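Local coordinates for enoyl-acyl carrier protein reductase (PDB 6KIA) that probably reduces enoyl-acyl carrier protein in fatty acid synthesis, using NADH as cofactor, and confers resistance to triclosan, at residues Q233-E245 / G280-R292. Sequence-based numbering, arbitrary orientation.
Sequences QVRYSAYGYHGTE and GIKATVYNCPEIR. With NAI (1,4-dihydronicotinamide adenine dinucleotide), chain D.
Tyr241 extends its ring trans to the main-chain nitrogen (chi1 179°), and a bend at chi2 of Glu290 (85°) turns the carboxylate back to the ring's hydroxyl. Tyr241 OH donates a short hydrogen bond to Glu290 OE2 at 2.5 Å. The hydroxyl meets the anti side of OE2, somewhat out of the carboxylate plane, with ring and carboxylate planes 69° apart. One ring face of Tyr241 carries the backbone N of Gly243, and Cys288 O sits at the ring edge, 3.4 Å from CD1. Thr244 and Glu290 run alongside in opposite senses, and Thr244 OG1 lies 3.2 Å from Pro289 CA.

Before these loops in the chain, strands 234-240 and 283-287 run parallel in the central sheet of a Rossmann-type fold. Six backbone hydrogen bonds join the two segments. Strand 155-159 flanks the first strand and strand 421-423 the second. Ala238 and Val285 share one sheet face with Gly240, whose bare CA takes Val285 CG1 at 3.6 Å. Asn287 OD1 also lies 3.3 Å from Gly240 CA, which leaves no room for a side chain there. On the other face Ser237 CB meets the ring edge of Tyr286. At the start of the strands the Arg235 and Lys282 side chains run together, with Lys282 CG over one guanidinium face. Gln233 OE1, in the guanidinium plane, accepts hydrogen bonds from both NH1 and NH2 of Arg235.

The C-terminal ends of both strands open onto the NADH pocket. Tyr239 CB touches the nicotinamide ribose at O4D, and Gly240 O and Pro289 O approach the nicotinamide ring. Ile291 N gives a nearly straight hydrogen bond to the carboxamide oxygen O7N of NADH (3.1 Å).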
ATOM      1  N   GLN A 233      -9.465 -17.382  17.167  1.00 24.70           N
ATOM      2  CA  GLN A 233      -9.051 -15.967  17.139  1.00 20.59           C
ATOM      3  C   GLN A 233      -9.177 -15.419  15.728  1.00 22.64           C
ATOM      4  O   GLN A 233      -8.893 -16.115  14.755  1.00 25.70           O
ATOM      5  CB  GLN A 233      -7.605 -15.809  17.614  1.00 23.84           C
ATOM      6  CG  GLN A 233      -7.377 -16.233  19.057  1.00 23.84           C
ATOM      7  CD  GLN A 233      -7.934 -15.236  20.046  1.00 32.49           C
ATOM      8  OE1 GLN A 233      -7.824 -14.023  19.853  1.00 31.03           O
ATOM      9  NE2 GLN A 233      -8.511 -15.740  21.135  1.00 32.31           N
ATOM     10  N   VAL A 234      -9.604 -14.169  15.615  1.00 20.31           N
ATOM     11  CA  VAL A 234      -9.710 -13.520  14.312  1.00 19.88           C
ATOM     12  C   VAL A 234      -8.933 -12.210  14.298  1.00 21.74           C
ATOM     13  O   VAL A 234      -9.016 -11.408  15.237  1.00 21.73           O
ATOM     14  CB  VAL A 234     -11.184 -13.258  13.945  1.00 24.23           C
ATOM     15  CG1 VAL A 234     -11.302 -12.473  12.619  1.00 22.83           C
ATOM     16  CG2 VAL A 234     -11.931 -14.571  13.866  1.00 21.10           C
ATOM     17  N   ARG A 235      -8.176 -12.001  13.223  1.00 19.64           N
ATOM     18  CA  ARG A 235      -7.375 -10.804  13.057  1.00 18.74           C
ATOM     19  C   ARG A 235      -7.615 -10.190  11.671  1.00 18.30           C
ATOM     20  O   ARG A 235      -7.844 -10.907  10.687  1.00 17.54           O
ATOM     21  CB  ARG A 235      -5.896 -11.139  13.216  1.00 18.98           C
ATOM     22  CG  ARG A 235      -5.513 -11.780  14.535  1.00 18.81           C
ATOM     23  CD  ARG A 235      -5.727 -10.833  15.700  1.00 20.37           C
ATOM     24  NE  ARG A 235      -5.229 -11.424  16.940  1.00 25.68           N
ATOM     25  CZ  ARG A 235      -5.998 -12.070  17.808  1.00 22.02           C
ATOM     26  NH1 ARG A 235      -7.293 -12.173  17.579  1.00 23.18           N
ATOM     27  NH2 ARG A 235      -5.472 -12.595  18.907  1.00 25.14           N
ATOM     28  N   TYR A 236      -7.559  -8.864  11.608  1.00 18.02           N
ATOM     29  CA  TYR A 236      -7.576  -8.121  10.337  1.00 17.43           C
ATOM     30  C   TYR A 236      -6.333  -7.260  10.273  1.00 20.11           C
ATOM     31  O   TYR A 236      -5.968  -6.641  11.273  1.00 20.68           O
ATOM     32  CB  TYR A 236      -8.807  -7.227  10.212  1.00 17.63           C
ATOM     33  CG  TYR A 236     -10.099  -7.998  10.324  1.00 17.86           C
ATOM     34  CD1 TYR A 236     -10.627  -8.306  11.574  1.00 22.52           C
ATOM     35  CD2 TYR A 236     -10.769  -8.452   9.191  1.00 18.06           C
ATOM     36  CE1 TYR A 236     -11.797  -9.037  11.691  1.00 23.36           C
ATOM     37  CE2 TYR A 236     -11.949  -9.178   9.311  1.00 19.37           C
ATOM     38  CZ  TYR A 236     -12.442  -9.463  10.558  1.00 20.22           C
ATOM     39  OH  TYR A 236     -13.614 -10.177  10.685  1.00 23.77           O
ATOM     40  N   SER A 237      -5.664  -7.251   9.125  1.00 18.46           N
ATOM     41  CA  SER A 237      -4.528  -6.348   8.939  1.00 17.00           C
ATOM     42  C   SER A 237      -4.784  -5.544   7.673  1.00 17.85           C
ATOM     43  O   SER A 237      -5.534  -5.987   6.790  1.00 17.30           O
ATOM     44  CB  SER A 237      -3.216  -7.126   8.833  1.00 16.83           C
ATOM     45  OG  SER A 237      -3.191  -7.897   7.634  1.00 16.93           O
ATOM     46  N   ALA A 238      -4.183  -4.359   7.587  1.00 17.03           N
ATOM     47  CA  ALA A 238      -4.212  -3.570   6.367  1.00 17.13           C
ATOM     48  C   ALA A 238      -2.859  -2.901   6.228  1.00 16.96           C
ATOM     49  O   ALA A 238      -2.179  -2.646   7.223  1.00 16.79           O
ATOM     50  CB  ALA A 238      -5.334  -2.515   6.384  1.00 20.78           C
ATOM     51  N   TYR A 239      -2.479  -2.609   4.995  1.00 17.01           N
ATOM     52  CA  TYR A 239      -1.248  -1.874   4.724  1.00 16.89           C
ATOM     53  C   TYR A 239      -1.590  -0.396   4.625  1.00 16.96           C
ATOM     54  O   TYR A 239      -2.345   0.007   3.747  1.00 19.99           O
ATOM     55  CB  TYR A 239      -0.581  -2.356   3.435  1.00 17.81           C
ATOM     56  CG  TYR A 239       0.050  -3.727   3.535  1.00 16.82           C
ATOM     57  CD1 TYR A 239       1.375  -3.877   3.949  1.00 18.67           C
ATOM     58  CD2 TYR A 239      -0.680  -4.875   3.207  1.00 18.64           C
ATOM     59  CE1 TYR A 239       1.952  -5.128   4.045  1.00 17.11           C
ATOM     60  CE2 TYR A 239      -0.102  -6.131   3.312  1.00 16.87           C
ATOM     61  CZ  TYR A 239       1.198  -6.242   3.715  1.00 19.19           C
ATOM     62  OH  TYR A 239       1.780  -7.486   3.821  1.00 20.44           O
ATOM     63  N   GLY A 240      -1.054   0.401   5.539  1.00 17.22           N
ATOM     64  CA  GLY A 240      -1.319   1.820   5.496  1.00 16.92           C
ATOM     65  C   GLY A 240      -0.096   2.539   4.997  1.00 17.91           C
ATOM     66  O   GLY A 240       1.000   1.984   5.015  1.00 16.69           O
ATOM     67  N   TYR A 241      -0.285   3.771   4.523  1.00 16.96           N
ATOM     68  CA  TYR A 241       0.862   4.679   4.373  1.00 16.88           C
ATOM     69  C   TYR A 241       0.497   5.995   5.054  1.00 17.80           C
ATOM     70  O   TYR A 241      -0.579   6.537   4.802  1.00 19.79           O
ATOM     71  CB  TYR A 241       1.237   4.944   2.914  1.00 17.00           C
ATOM     72  CG  TYR A 241       2.414   5.902   2.843  1.00 17.47           C
ATOM     73  CD1 TYR A 241       3.673   5.498   3.272  1.00 16.75           C
ATOM     74  CD2 TYR A 241       2.250   7.214   2.398  1.00 19.02           C
ATOM     75  CE1 TYR A 241       4.750   6.359   3.255  1.00 17.27           C
ATOM     76  CE2 TYR A 241       3.325   8.084   2.364  1.00 17.04           C
ATOM     77  CZ  TYR A 241       4.571   7.658   2.783  1.00 16.85           C
ATOM     78  OH  TYR A 241       5.665   8.515   2.767  1.00 18.51           O
ATOM     79  N   HIS A 242       1.373   6.464   5.949  1.00 17.59           N
ATOM     80  CA  HIS A 242       1.115   7.715   6.664  1.00 19.08           C
ATOM     81  C   HIS A 242       2.451   8.322   7.043  1.00 16.69           C
ATOM     82  O   HIS A 242       2.668   8.745   8.188  1.00 20.32           O
ATOM     83  CB  HIS A 242       0.243   7.465   7.903  1.00 22.92           C
ATOM     84  CG  HIS A 242      -0.424   8.700   8.431  1.00 20.72           C
ATOM     85  ND1 HIS A 242      -1.553   8.655   9.223  1.00 21.92           N
ATOM     86  CD2 HIS A 242      -0.118  10.012   8.282  1.00 21.54           C
ATOM     87  CE1 HIS A 242      -1.929   9.889   9.520  1.00 21.69           C
ATOM     88  NE2 HIS A 242      -1.073  10.731   8.967  1.00 23.64           N
ATOM     89  N   GLY A 243       3.388   8.268   6.098  1.00 16.68           N
ATOM     90  CA  GLY A 243       4.749   8.701   6.360  1.00 19.71           C
ATOM     91  C   GLY A 243       5.519   7.686   7.182  1.00 19.35           C
ATOM     92  O   GLY A 243       4.943   6.774   7.791  1.00 18.38           O
ATOM     93  N   THR A 244       6.836   7.864   7.243  1.00 16.58           N
ATOM     94  CA  THR A 244       7.712   6.867   7.855  1.00 16.05           C
ATOM     95  C   THR A 244       8.901   7.527   8.584  1.00 17.94           C
ATOM     96  O   THR A 244       9.441   8.522   8.101  1.00 20.41           O
ATOM     97  CB  THR A 244       8.244   5.915   6.763  1.00 21.11           C
ATOM     98  OG1 THR A 244       7.135   5.293   6.100  1.00 17.34           O
ATOM     99  CG2 THR A 244       9.193   4.859   7.343  1.00 20.14           C
ATOM    100  N   GLU A 245       9.300   6.983   9.740  1.00 20.17           N
ATOM    101  CA  GLU A 245      10.499   7.497  10.407  1.00 17.69           C
ATOM    102  C   GLU A 245      11.740   6.895   9.793  1.00 22.18           C
ATOM    103  O   GLU A 245      11.904   5.651   9.694  1.00 17.35           O
ATOM    104  CB  GLU A 245      10.483   7.200  11.908  1.00 18.73           C
ATOM    105  CG  GLU A 245       9.335   7.838  12.656  1.00 20.42           C
ATOM    106  CD  GLU A 245       9.352   7.534  14.144  1.00 29.62           C
ATOM    107  OE1 GLU A 245       9.315   6.345  14.497  1.00 27.66           O
ATOM    108  OE2 GLU A 245       9.397   8.476  14.962  1.00 33.80           O
ATOM    109  N   GLY A 280     -14.043  -4.272  19.980  1.00 29.12           N
ATOM    110  CA  GLY A 280     -13.430  -5.536  20.358  1.00 30.01           C
ATOM    111  C   GLY A 280     -12.907  -6.347  19.191  1.00 33.17           C
ATOM    112  O   GLY A 280     -12.462  -7.485  19.359  1.00 32.25           O
ATOM    113  N   ILE A 281     -12.966  -5.762  17.998  1.00 31.27           N
ATOM    114  CA  ILE A 281     -12.444  -6.395  16.788  1.00 23.41           C
ATOM    115  C   ILE A 281     -10.939  -6.101  16.650  1.00 27.79           C
ATOM    116  O   ILE A 281     -10.494  -4.951  16.762  1.00 26.36           O
ATOM    117  CB  ILE A 281     -13.207  -5.907  15.538  1.00 23.58           C
ATOM    118  CG1 ILE A 281     -14.724  -6.104  15.704  1.00 20.18           C
ATOM    119  CG2 ILE A 281     -12.682  -6.591  14.262  1.00 26.90           C
ATOM    120  CD1 ILE A 281     -15.533  -5.261  14.737  1.00 24.00           C
ATOM    121  N   LYS A 282     -10.152  -7.149  16.446  1.00 20.47           N
ATOM    122  CA  LYS A 282      -8.697  -7.012  16.330  1.00 22.95           C
ATOM    123  C   LYS A 282      -8.276  -6.647  14.900  1.00 25.83           C
ATOM    124  O   LYS A 282      -7.807  -7.498  14.127  1.00 25.06           O
ATOM    125  CB  LYS A 282      -8.007  -8.302  16.765  1.00 27.36           C
ATOM    126  CG  LYS A 282      -8.183  -8.653  18.251  1.00 38.03           C
ATOM    127  CD  LYS A 282      -7.884  -7.480  19.159  1.00 38.85           C
ATOM    128  CE  LYS A 282      -8.206  -7.815  20.614  1.00 52.24           C
ATOM    129  NZ  LYS A 282      -8.175  -6.600  21.486  1.00 58.54           N
ATOM    130  N   ALA A 283      -8.468  -5.383  14.553  1.00 24.84           N
ATOM    131  CA  ALA A 283      -8.111  -4.851  13.238  1.00 22.90           C
ATOM    132  C   ALA A 283      -6.976  -3.842  13.398  1.00 24.39           C
ATOM    133  O   ALA A 283      -7.072  -2.931  14.223  1.00 23.89           O
ATOM    134  CB  ALA A 283      -9.336  -4.208  12.578  1.00 18.67           C
ATOM    135  N   THR A 284      -5.898  -4.010  12.629  1.00 19.97           N
ATOM    136  CA  THR A 284      -4.733  -3.161  12.751  1.00 20.27           C
ATOM    137  C   THR A 284      -4.267  -2.693  11.367  1.00 20.21           C
ATOM    138  O   THR A 284      -4.060  -3.505  10.454  1.00 21.63           O
ATOM    139  CB  THR A 284      -3.578  -3.890  13.481  1.00 22.71           C
ATOM    140  OG1 THR A 284      -4.007  -4.284  14.805  1.00 21.52           O
ATOM    141  CG2 THR A 284      -2.331  -2.992  13.592  1.00 22.17           C
ATOM    142  N   VAL A 285      -4.107  -1.385  11.226  1.00 18.46           N
ATOM    143  CA  VAL A 285      -3.447  -0.810  10.059  1.00 19.41           C
ATOM    144  C   VAL A 285      -1.975  -0.681  10.353  1.00 20.53           C
ATOM    145  O   VAL A 285      -1.584  -0.086  11.360  1.00 20.94           O
ATOM    146  CB  VAL A 285      -4.000   0.587   9.700  1.00 18.11           C
ATOM    147  CG1 VAL A 285      -3.160   1.228   8.588  1.00 18.36           C
ATOM    148  CG2 VAL A 285      -5.475   0.488   9.304  1.00 21.21           C
ATOM    149  N   TYR A 286      -1.151  -1.252   9.484  1.00 16.51           N
ATOM    150  CA  TYR A 286       0.292  -1.137   9.636  1.00 16.32           C
ATOM    151  C   TYR A 286       0.783  -0.105   8.668  1.00 17.76           C
ATOM    152  O   TYR A 286       0.758  -0.331   7.461  1.00 16.76           O
ATOM    153  CB  TYR A 286       0.980  -2.496   9.401  1.00 16.24           C
ATOM    154  CG  TYR A 286       0.638  -3.528  10.460  1.00 16.20           C
ATOM    155  CD1 TYR A 286      -0.482  -4.358  10.323  1.00 17.12           C
ATOM    156  CD2 TYR A 286       1.402  -3.638  11.600  1.00 19.44           C
ATOM    157  CE1 TYR A 286      -0.792  -5.287  11.302  1.00 20.01           C
ATOM    158  CE2 TYR A 286       1.100  -4.565  12.585  1.00 20.04           C
ATOM    159  CZ  TYR A 286       0.025  -5.378  12.432  1.00 19.50           C
ATOM    160  OH  TYR A 286      -0.245  -6.296  13.438  1.00 20.88           O
ATOM    161  N   ASN A 287       1.199   1.043   9.197  1.00 18.41           N
ATOM    162  CA  ASN A 287       1.728   2.118   8.347  1.00 19.18           C
ATOM    163  C   ASN A 287       3.171   1.816   7.975  1.00 16.42           C
ATOM    164  O   ASN A 287       4.089   1.880   8.815  1.00 16.06           O
ATOM    165  CB  ASN A 287       1.593   3.475   9.032  1.00 16.35           C
ATOM    166  CG  ASN A 287       0.182   4.018   8.951  1.00 21.38           C
ATOM    167  OD1 ASN A 287      -0.505   3.863   7.920  1.00 18.80           O
ATOM    168  ND2 ASN A 287      -0.286   4.634  10.043  1.00 18.46           N
ATOM    169  N   CYS A 288       3.353   1.412   6.725  1.00 16.28           N
ATOM    170  CA  CYS A 288       4.629   0.844   6.260  1.00 17.69           C
ATOM    171  C   CYS A 288       5.473   1.823   5.464  1.00 16.21           C
ATOM    172  O   CYS A 288       4.949   2.821   4.971  1.00 16.42           O
ATOM    173  CB  CYS A 288       4.351  -0.403   5.411  1.00 16.25           C
ATOM    174  SG  CYS A 288       3.672  -1.808   6.382  1.00 17.60           S
ATOM    175  N   PRO A 289       6.773   1.535   5.297  1.00 16.11           N
ATOM    176  CA  PRO A 289       7.630   2.484   4.556  1.00 16.15           C
ATOM    177  C   PRO A 289       7.355   2.638   3.068  1.00 16.69           C
ATOM    178  O   PRO A 289       6.751   1.790   2.423  1.00 18.08           O
ATOM    179  CB  PRO A 289       9.030   1.881   4.719  1.00 16.02           C
ATOM    180  CG  PRO A 289       8.960   1.084   5.944  1.00 16.50           C
ATOM    181  CD  PRO A 289       7.578   0.468   5.919  1.00 15.96           C
ATOM    182  N   GLU A 290       7.857   3.747   2.523  1.00 17.24           N
ATOM    183  CA  GLU A 290       7.914   3.972   1.090  1.00 16.57           C
ATOM    184  C   GLU A 290       8.774   2.903   0.425  1.00 16.59           C
ATOM    185  O   GLU A 290       9.943   2.690   0.824  1.00 18.54           O
ATOM    186  CB  GLU A 290       8.531   5.352   0.793  1.00 21.19           C
ATOM    187  CG  GLU A 290       7.871   6.537   1.501  1.00 22.12           C
ATOM    188  CD  GLU A 290       8.397   6.795   2.923  1.00 18.02           C
ATOM    189  OE1 GLU A 290       9.218   6.012   3.456  1.00 19.61           O
ATOM    190  OE2 GLU A 290       7.989   7.809   3.517  1.00 20.64           O
ATOM    191  N   ILE A 291       8.217   2.232  -0.582  1.00 16.67           N
ATOM    192  CA  ILE A 291       8.991   1.306  -1.396  1.00 16.69           C
ATOM    193  C   ILE A 291       8.559   1.434  -2.850  1.00 19.95           C
ATOM    194  O   ILE A 291       7.655   2.203  -3.167  1.00 19.66           O
ATOM    195  CB  ILE A 291       8.846  -0.159  -0.922  1.00 16.60           C
ATOM    196  CG1 ILE A 291       7.382  -0.600  -0.912  1.00 17.50           C
ATOM    197  CG2 ILE A 291       9.448  -0.369   0.476  1.00 21.89           C
ATOM    198  CD1 ILE A 291       7.279  -2.089  -0.714  1.00 20.88           C
ATOM    199  N   ARG A 292       9.230   0.720  -3.751  1.00 19.64           N
ATOM    200  CA  ARG A 292       8.786   0.708  -5.135  1.00 20.70           C
ATOM    201  C   ARG A 292       8.048  -0.589  -5.470  1.00 20.74           C
ATOM    202  O   ARG A 292       8.608  -1.693  -5.400  1.00 20.94           O
ATOM    203  CB  ARG A 292       9.965   0.936  -6.080  1.00 23.57           C
ATOM    204  CG  ARG A 292      10.509   2.345  -5.922  1.00 24.71           C
ATOM    205  CD  ARG A 292      11.544   2.694  -6.981  1.00 34.21           C
ATOM    206  NE  ARG A 292      10.939   3.147  -8.231  1.00 43.27           N
ATOM    207  CZ  ARG A 292      10.905   2.429  -9.350  1.00 44.84           C
ATOM    208  NH1 ARG A 292      11.447   1.216  -9.382  1.00 37.15           N
ATOM    209  NH2 ARG A 292      10.333   2.928 -10.441  1.00 50.45           N
TER
HETATM  210  PA  NAI D 501       0.327  -3.618  -5.530  1.00 17.93           P
HETATM  211  O1A NAI D 501       1.083  -4.911  -5.571  1.00 20.84           O
HETATM  212  O2A NAI D 501      -0.015  -2.980  -6.862  1.00 21.45           O
HETATM  213  O5B NAI D 501      -0.974  -3.868  -4.651  1.00 18.27           O
HETATM  214  C5B NAI D 501      -2.154  -3.139  -4.922  1.00 19.72           C
HETATM  215  C4B NAI D 501      -3.269  -3.983  -4.233  1.00 18.77           C
HETATM  216  O4B NAI D 501      -4.565  -3.144  -4.386  1.00 18.65           O
HETATM  217  C3B NAI D 501      -3.469  -5.116  -4.805  1.00 20.23           C
HETATM  218  O3B NAI D 501      -3.739  -6.202  -3.827  1.00 21.64           O
HETATM  219  C2B NAI D 501      -4.791  -4.874  -5.770  1.00 22.04           C
HETATM  220  O2B NAI D 501      -5.389  -6.178  -6.116  1.00 20.17           O
HETATM  221  C1B NAI D 501      -5.546  -4.112  -5.058  1.00 22.62           C
HETATM  222  N9A NAI D 501      -6.357  -3.208  -5.899  1.00 22.03           N
HETATM  223  C8A NAI D 501      -6.081  -2.181  -6.722  1.00 20.37           C
HETATM  224  N7A NAI D 501      -7.229  -1.738  -7.229  1.00 20.25           N
HETATM  225  C5A NAI D 501      -8.229  -2.490  -6.711  1.00 19.02           C
HETATM  226  C6A NAI D 501      -9.590  -2.395  -6.957  1.00 22.06           C
HETATM  227  N6A NAI D 501     -10.389  -1.533  -7.782  1.00 24.00           N
HETATM  228  N1A NAI D 501     -10.409  -3.257  -6.331  1.00 20.58           N
HETATM  229  C2A NAI D 501      -9.897  -4.206  -5.485  1.00 21.94           C
HETATM  230  N3A NAI D 501      -8.536  -4.295  -5.239  1.00 23.26           N
HETATM  231  C4A NAI D 501      -7.707  -3.414  -5.880  1.00 22.89           C
HETATM  232  O3  NAI D 501       1.168  -2.461  -4.700  1.00 18.07           O
HETATM  233  PN  NAI D 501       1.430  -2.320  -3.114  1.00 18.35           P
HETATM  234  O1N NAI D 501       2.097  -3.551  -2.584  1.00 17.61           O
HETATM  235  O2N NAI D 501       2.283  -1.066  -3.013  1.00 18.64           O
HETATM  236  O5D NAI D 501       0.012  -2.102  -2.419  1.00 17.46           O
HETATM  237  C5D NAI D 501      -0.442  -2.950  -1.377  1.00 17.38           C
HETATM  238  C4D NAI D 501      -0.806  -2.056  -0.170  1.00 17.30           C
HETATM  239  O4D NAI D 501       0.305  -1.551   0.330  1.00 17.14           O
HETATM  240  C3D NAI D 501      -1.637  -0.856  -0.618  1.00 19.92           C
HETATM  241  O3D NAI D 501      -2.748  -0.659   0.190  1.00 17.77           O
HETATM  242  C2D NAI D 501      -0.638   0.303  -0.404  1.00 20.21           C
HETATM  243  O2D NAI D 501      -1.381   1.570  -0.309  1.00 17.47           O
HETATM  244  C1D NAI D 501       0.011  -0.037   0.678  1.00 17.16           C
HETATM  245  N1N NAI D 501       1.284   0.664   0.847  1.00 18.80           N
HETATM  246  C2N NAI D 501       2.160   0.849  -0.201  1.00 17.06           C
HETATM  247  C3N NAI D 501       3.338   1.581  -0.003  1.00 16.95           C
HETATM  248  C7N NAI D 501       4.349   1.773  -1.133  1.00 21.07           C
HETATM  249  O7N NAI D 501       5.203   2.653  -1.068  1.00 20.70           O
HETATM  250  N7N NAI D 501       4.290   0.909  -2.258  1.00 19.50           N
HETATM  251  C4N NAI D 501       3.664   2.114   1.236  1.00 19.33           C
HETATM  252  C5N NAI D 501       2.792   1.876   2.305  1.00 21.86           C
HETATM  253  C6N NAI D 501       1.608   1.159   2.100  1.00 17.91           C
HETATM  254  O   HOH W   1     -11.224  -9.805  15.760  1.00 27.23           O
HETATM  255  O   HOH W   2       3.589   4.672   6.621  1.00 16.49           O
HETATM  256  O   HOH W   3       6.281   3.517   8.237  1.00 18.59           O